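Local structure of Alr4995 protein (Nostoc sp., 6LRF) at residues E164-L169 with P185-S190; W63-F68 with L256-A261. The protein is a bifunctional enzyme that breaks arginine down to ornithine as an arginine dihydrolase and converts ornithine to proline as an ornithine cyclodeaminase. All coordinates share one frame; numbering follows the deposited sequence.

Contact 1 of 2, residues E164-L169 with P185-S190; sequences ERFYHL and PGAFDS
Leu169 carries its CG anti to the backbone N (chi1 -175°), while Phe188 turns its ring carbon CG anti to its own carbonyl carbon (chi1 -58°); with these torsions the two side-chain ends meet, although neither starts out aimed at the opposite segment. Leu169 CD1 reaches the rim of the aromatic ring in the ring plane, 3.5 Å from Phe188 CE2, and it lies almost as near CZ. The methyl therefore touches the C-H edge and not the pi face, and the two side chains cross at about a right angle. Leu159 of strand 155-160 touches both, so the pair belongs to a larger apolar cluster in which the leucine's branch supplies the methyl that reaches the ring edge.

A second, looser touch joins Phe166 CB to Ala187 CB at 4.2 Å. Both beta carbons point toward the opposite segment, and the small alanine lets the 3-10 turn 185-187 come close, with the CA atoms of Phe166 and Ala187 6.5 Å apart. Phe188 N bonds to Pro185 O within that turn, and the backbone of Ala187 is hydrogen-bonded to Ile162. The Phe166 ring also lies against its neighbour: its CE2 sits 3.9 Å above the centre of the Arg165 guanidinium plane. That guanidinium forms salt bridges with Asp163 and Glu210, and with Glu475 of the second subunit.

Without a hydrogen bond between the segments, the contact is apolar, buried and small. It packs the loop after strand 155-160 against the turn that leads from strand 181-183 to the N-cap Asp189, where helix 190-199 starts. Both connections lie in the region assigned to the guanidino-modifying (GME) family, consistent with the alpha/beta-propeller fold of that family.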
loop_
_atom_site.group_PDB
_atom_site.type_symbol
_atom_site.label_atom_id
_atom_site.label_comp_id
_atom_site.label_asym_id
_atom_site.label_seq_id
_atom_site.Cartn_x
_atom_site.Cartn_y
_atom_site.Cartn_z
ATOM N N GLU B 164 4.002 -16.049 28.504
ATOM C CA GLU B 164 4.405 -15.532 29.803
ATOM C C GLU B 164 3.306 -15.623 30.875
ATOM O O GLU B 164 3.602 -15.610 32.069
ATOM C CB GLU B 164 4.873 -14.089 29.650
ATOM C CG GLU B 164 5.587 -13.550 30.868
ATOM C CD GLU B 164 5.713 -12.035 30.847
ATOM O OE1 GLU B 164 5.101 -11.392 29.956
ATOM O OE2 GLU B 164 6.426 -11.492 31.724
ATOM N N ARG B 165 2.049 -15.730 30.458
ATOM C CA ARG B 165 0.959 -15.917 31.414
ATOM C C ARG B 165 1.073 -17.279 32.097
ATOM O O ARG B 165 0.777 -17.422 33.283
ATOM C CB ARG B 165 -0.400 -15.790 30.724
ATOM C CG ARG B 165 -0.730 -14.369 30.246
ATOM C CD ARG B 165 -1.996 -14.354 29.405
ATOM N NE ARG B 165 -1.831 -15.131 28.183
ATOM C CZ ARG B 165 -2.830 -15.664 27.488
ATOM N NH1 ARG B 165 -4.086 -15.506 27.888
ATOM N NH2 ARG B 165 -2.569 -16.358 26.385
ATOM N N PHE B 166 1.509 -18.275 31.333
ATOM C CA PHE B 166 1.660 -19.625 31.846
ATOM C C PHE B 166 3.144 -19.898 32.006
ATOM O O PHE B 166 3.753 -20.673 31.248
ATOM C CB PHE B 166 0.958 -20.612 30.918
ATOM C CG PHE B 166 -0.457 -20.202 30.600
ATOM C CD1 PHE B 166 -1.466 -20.362 31.543
ATOM C CD2 PHE B 166 -0.772 -19.611 29.377
ATOM C CE1 PHE B 166 -2.773 -19.960 31.264
ATOM C CE2 PHE B 166 -2.073 -19.214 29.088
ATOM C CZ PHE B 166 -3.076 -19.389 30.032
ATOM N N TYR B 167 3.696 -19.214 33.013
ATOM C CA TYR B 167 5.124 -19.114 33.281
ATOM C C TYR B 167 5.675 -20.325 34.052
ATOM O O TYR B 167 6.886 -20.559 34.061
ATOM C CB TYR B 167 5.411 -17.811 34.054
ATOM C CG TYR B 167 4.763 -17.745 35.433
ATOM C CD1 TYR B 167 3.412 -17.449 35.582
ATOM C CD2 TYR B 167 5.507 -17.996 36.583
ATOM C CE1 TYR B 167 2.822 -17.398 36.841
ATOM C CE2 TYR B 167 4.925 -17.949 37.849
ATOM C CZ TYR B 167 3.583 -17.647 37.974
ATOM O OH TYR B 167 2.997 -17.601 39.233
ATOM N N HIS B 168 4.784 -21.074 34.706
ATOM C CA HIS B 168 5.134 -22.370 35.294
ATOM C C HIS B 168 4.417 -23.478 34.540
ATOM O O HIS B 168 3.308 -23.287 34.046
ATOM C CB HIS B 168 4.756 -22.444 36.783
ATOM C CG HIS B 168 5.747 -21.804 37.703
ATOM N ND1 HIS B 168 5.401 -21.331 38.953
ATOM C CD2 HIS B 168 7.078 -21.584 37.571
ATOM C CE1 HIS B 168 6.471 -20.828 39.544
ATOM N NE2 HIS B 168 7.503 -20.970 38.730
ATOM N N LEU B 169 5.047 -24.637 34.474
ATOM C CA LEU B 169 4.473 -25.786 33.795
ATOM C C LEU B 169 3.112 -26.180 34.354
ATOM O O LEU B 169 2.218 -26.564 33.595
ATOM C CB LEU B 169 5.422 -26.970 33.894
ATOM C CG LEU B 169 4.973 -28.200 33.106
ATOM C CD1 LEU B 169 4.799 -27.848 31.594
ATOM C CD2 LEU B 169 5.945 -29.359 33.310
ATOM N N PRO B 185 -2.512 -26.497 24.875
ATOM C CA PRO B 185 -1.513 -26.576 23.796
ATOM C C PRO B 185 -0.901 -25.234 23.390
ATOM O O PRO B 185 0.238 -25.207 22.926
ATOM C CB PRO B 185 -2.309 -27.176 22.625
ATOM C CG PRO B 185 -3.401 -27.966 23.286
ATOM C CD PRO B 185 -3.787 -27.136 24.488
ATOM N N GLY B 186 -1.628 -24.141 23.582
ATOM C CA GLY B 186 -1.121 -22.833 23.207
ATOM C C GLY B 186 0.007 -22.335 24.092
ATOM O O GLY B 186 0.655 -21.328 23.794
ATOM N N ALA B 187 0.253 -23.033 25.194
ATOM C CA ALA B 187 1.314 -22.624 26.107
ATOM C C ALA B 187 2.684 -23.134 25.668
ATOM O O ALA B 187 3.696 -22.689 26.193
ATOM C CB ALA B 187 1.006 -23.100 27.534
ATOM N N PHE B 188 2.721 -24.047 24.697
ATOM C CA PHE B 188 3.983 -24.683 24.305
ATOM C C PHE B 188 4.412 -24.397 22.860
ATOM O O PHE B 188 3.573 -24.114 22.004
ATOM C CB PHE B 188 3.868 -26.189 24.517
ATOM C CG PHE B 188 3.546 -26.570 25.937
ATOM C CD1 PHE B 188 2.230 -26.736 26.342
ATOM C CD2 PHE B 188 4.559 -26.731 26.868
ATOM C CE1 PHE B 188 1.927 -27.084 27.646
ATOM C CE2 PHE B 188 4.264 -27.076 28.173
ATOM C CZ PHE B 188 2.949 -27.254 28.562
ATOM N N ASP B 189 5.711 -24.475 22.580
ATOM C CA ASP B 189 6.165 -24.302 21.199
ATOM C C ASP B 189 5.802 -25.547 20.378
ATOM O O ASP B 189 5.264 -26.523 20.913
ATOM C CB ASP B 189 7.678 -23.997 21.146
ATOM C CG ASP B 189 8.563 -25.193 21.519
ATOM O OD1 ASP B 189 8.034 -26.274 21.881
ATOM O OD2 ASP B 189 9.813 -25.044 21.459
ATOM N N SER B 190 6.101 -25.526 19.086
ATOM C CA SER B 190 5.725 -26.636 18.224
ATOM C C SER B 190 6.469 -27.928 18.596
ATOM O O SER B 190 5.879 -29.014 18.621
ATOM C CB SER B 190 5.991 -26.277 16.761
ATOM O OG SER B 190 7.370 -26.431 16.458
#

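Contact 2 of 2, residues W63-F68 with L256-A261; sequences WPDLVF and LKAGGA
The ring of Phe68 meets Ala258 edge-on: the methyl CB lies in the ring plane, 3.8 Å from Phe68 CE2. One face of the ring is covered by its own neighbour, Val67, whose CG2 stands 4.0 Å above the centre. Gly260 approaches obliquely, its CA 3.9 Å from Phe68 CE1. With CG beside the backbone N (chi1 -69°), the ring extends toward the opposite segment and brings CE1, CE2 and CZ up against it. Phe68 N bonds to Asp65 O, which holds the base of the side chain within a tight turn.

Glycine suits both of its positions here. A beta carbon on Gly260 would fall 2.6 Å from Phe68 CE1, a clash. Gly259 has positive phi and is the C-prime residue of a Schellman motif closing helix 253-256, with Gly260 N bonded to Phe255 O and a weak bond from Gly259 N to Leu256 O. A leucine here lacks the outer ring atoms CE1, CE2 and CZ, and would probably leave a gap in front of Ala258 CB and Gly260 CA and leave Val67 CG2 without the ring face it lies over.

Asp65 adds a peripheral touch, OD1 lying 4.2 Å from Ala258 CB, but its polar interaction is elsewhere, from OD2 to the hydroxyl of Tyr19. Between the segments there is no hydrogen bond or salt bridge: carbon meets carbon, apart from that carboxylate oxygen beside a methyl. The chemistry implies an interface governed by shape, in which a rigid ring depends on the smallest residues opposite it for its close fit.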
loop_
_atom_site.group_PDB
_atom_site.type_symbol
_atom_site.label_atom_id
_atom_site.label_comp_id
_atom_site.label_asym_id
_atom_site.label_seq_id
_atom_site.Cartn_x
_atom_site.Cartn_y
_atom_site.Cartn_z
ATOM N N TRP B 63 7.772 -13.452 53.496
ATOM C CA TRP B 63 7.837 -14.405 52.391
ATOM C C TRP B 63 6.429 -14.863 52.059
ATOM O O TRP B 63 6.050 -15.998 52.344
ATOM C CB TRP B 63 8.742 -15.586 52.746
ATOM C CG TRP B 63 10.089 -15.124 53.234
ATOM C CD1 TRP B 63 10.563 -15.173 54.515
ATOM C CD2 TRP B 63 11.118 -14.502 52.451
ATOM N NE1 TRP B 63 11.832 -14.638 54.573
ATOM C CE2 TRP B 63 12.191 -14.213 53.320
ATOM C CE3 TRP B 63 11.237 -14.165 51.096
ATOM C CZ2 TRP B 63 13.366 -13.606 52.880
ATOM C CZ3 TRP B 63 12.405 -13.562 50.660
ATOM C CH2 TRP B 63 13.455 -13.286 51.552
ATOM N N PRO B 64 5.645 -13.963 51.449
ATOM C CA PRO B 64 4.219 -14.190 51.210
ATOM C C PRO B 64 3.953 -15.368 50.277
ATOM O O PRO B 64 2.901 -16.003 50.366
ATOM C CB PRO B 64 3.763 -12.877 50.566
ATOM C CG PRO B 64 4.992 -12.331 49.923
ATOM C CD PRO B 64 6.112 -12.703 50.840
ATOM N N ASP B 65 4.897 -15.661 49.386
ATOM C CA ASP B 65 4.654 -16.683 48.379
ATOM C C ASP B 65 5.042 -18.061 48.904
ATOM O O ASP B 65 4.964 -19.057 48.182
ATOM C CB ASP B 65 5.400 -16.349 47.087
ATOM C CG ASP B 65 4.790 -15.155 46.357
ATOM O OD1 ASP B 65 3.550 -15.141 46.159
ATOM O OD2 ASP B 65 5.546 -14.225 45.999
ATOM N N LEU B 66 5.414 -18.118 50.179
ATOM C CA LEU B 66 5.650 -19.394 50.841
ATOM C C LEU B 66 4.396 -20.283 50.782
ATOM O O LEU B 66 4.484 -21.502 50.911
ATOM C CB LEU B 66 6.092 -19.168 52.287
ATOM C CG LEU B 66 6.844 -20.328 52.937
ATOM C CD1 LEU B 66 8.285 -20.330 52.476
ATOM C CD2 LEU B 66 6.757 -20.273 54.460
ATOM N N VAL B 67 3.232 -19.678 50.556
ATOM C CA VAL B 67 1.998 -20.438 50.399
ATOM C C VAL B 67 2.024 -21.313 49.140
ATOM O O VAL B 67 1.243 -22.255 49.006
ATOM C CB VAL B 67 0.768 -19.509 50.324
ATOM C CG1 VAL B 67 0.549 -18.808 51.654
ATOM C CG2 VAL B 67 0.938 -18.487 49.197
ATOM N N PHE B 68 2.919 -20.993 48.215
ATOM C CA PHE B 68 2.997 -21.724 46.953
ATOM C C PHE B 68 4.005 -22.866 47.072
ATOM O O PHE B 68 5.093 -22.845 46.477
ATOM C CB PHE B 68 3.341 -20.769 45.814
ATOM C CG PHE B 68 2.216 -19.807 45.483
ATOM C CD1 PHE B 68 0.899 -20.266 45.411
ATOM C CD2 PHE B 68 2.469 -18.454 45.277
ATOM C CE1 PHE B 68 -0.145 -19.393 45.116
ATOM C CE2 PHE B 68 1.434 -17.568 44.977
ATOM C CZ PHE B 68 0.127 -18.032 44.897
ATOM N N LEU B 256 -5.222 -16.173 42.568
ATOM C CA LEU B 256 -5.047 -15.904 41.140
ATOM C C LEU B 256 -4.413 -14.530 40.951
ATOM O O LEU B 256 -3.838 -14.256 39.907
ATOM C CB LEU B 256 -6.375 -15.984 40.380
ATOM C CG LEU B 256 -6.607 -17.213 39.491
ATOM C CD1 LEU B 256 -6.985 -18.425 40.325
ATOM C CD2 LEU B 256 -7.656 -16.952 38.402
ATOM N N LYS B 257 -4.511 -13.680 41.978
ATOM C CA LYS B 257 -3.897 -12.347 41.969
ATOM C C LYS B 257 -2.373 -12.382 42.036
ATOM O O LYS B 257 -1.710 -11.446 41.575
ATOM C CB LYS B 257 -4.416 -11.504 43.134
ATOM C CG LYS B 257 -5.903 -11.197 43.091
ATOM C CD LYS B 257 -6.283 -10.311 44.266
ATOM C CE LYS B 257 -7.749 -9.920 44.232
ATOM N NZ LYS B 257 -8.050 -8.868 45.246
ATOM N N ALA B 258 -1.819 -13.443 42.626
ATOM C CA ALA B 258 -0.367 -13.612 42.672
ATOM C C ALA B 258 0.109 -14.583 41.593
ATOM O O ALA B 258 1.298 -14.861 41.481
ATOM C CB ALA B 258 0.073 -14.091 44.041
ATOM N N GLY B 259 -0.833 -15.107 40.817
ATOM C CA GLY B 259 -0.510 -15.972 39.700
ATOM C C GLY B 259 -0.477 -17.456 40.028
ATOM O O GLY B 259 0.205 -18.227 39.339
ATOM N N GLY B 260 -1.211 -17.863 41.065
ATOM C CA GLY B 260 -1.313 -19.271 41.423
ATOM C C GLY B 260 -2.709 -19.707 41.828
ATOM O O GLY B 260 -3.551 -18.881 42.156
ATOM N N ALA B 261 -2.971 -21.010 41.785
ATOM C CA ALA B 261 -4.269 -21.527 42.224
ATOM C C ALA B 261 -4.096 -22.832 43.001
ATOM O O ALA B 261 -3.147 -22.978 43.776
ATOM C CB ALA B 261 -5.213 -21.729 41.035
#

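From the N terminus the chain reaches 63-68, in the loop between strands 53-56 and 73-76, and, after 187 intervening residues, 256-261 closes contact 2 at the end of helix 253-256. Inside that large loop lies contact 1, a much shorter closure in which 164-169 and 185-190 enclose strands 173-175 and 181-183. The two are thus nested, with all four segments in the dimethylarginine dimethylhydrolase-like region and centres about 19 Å apart. They also touch: Tyr167 OH lies 2.9 Å from Gly259 O, a probable hydrogen bond that ties the loop after strand 155-160 to the turn ending helix 253-256.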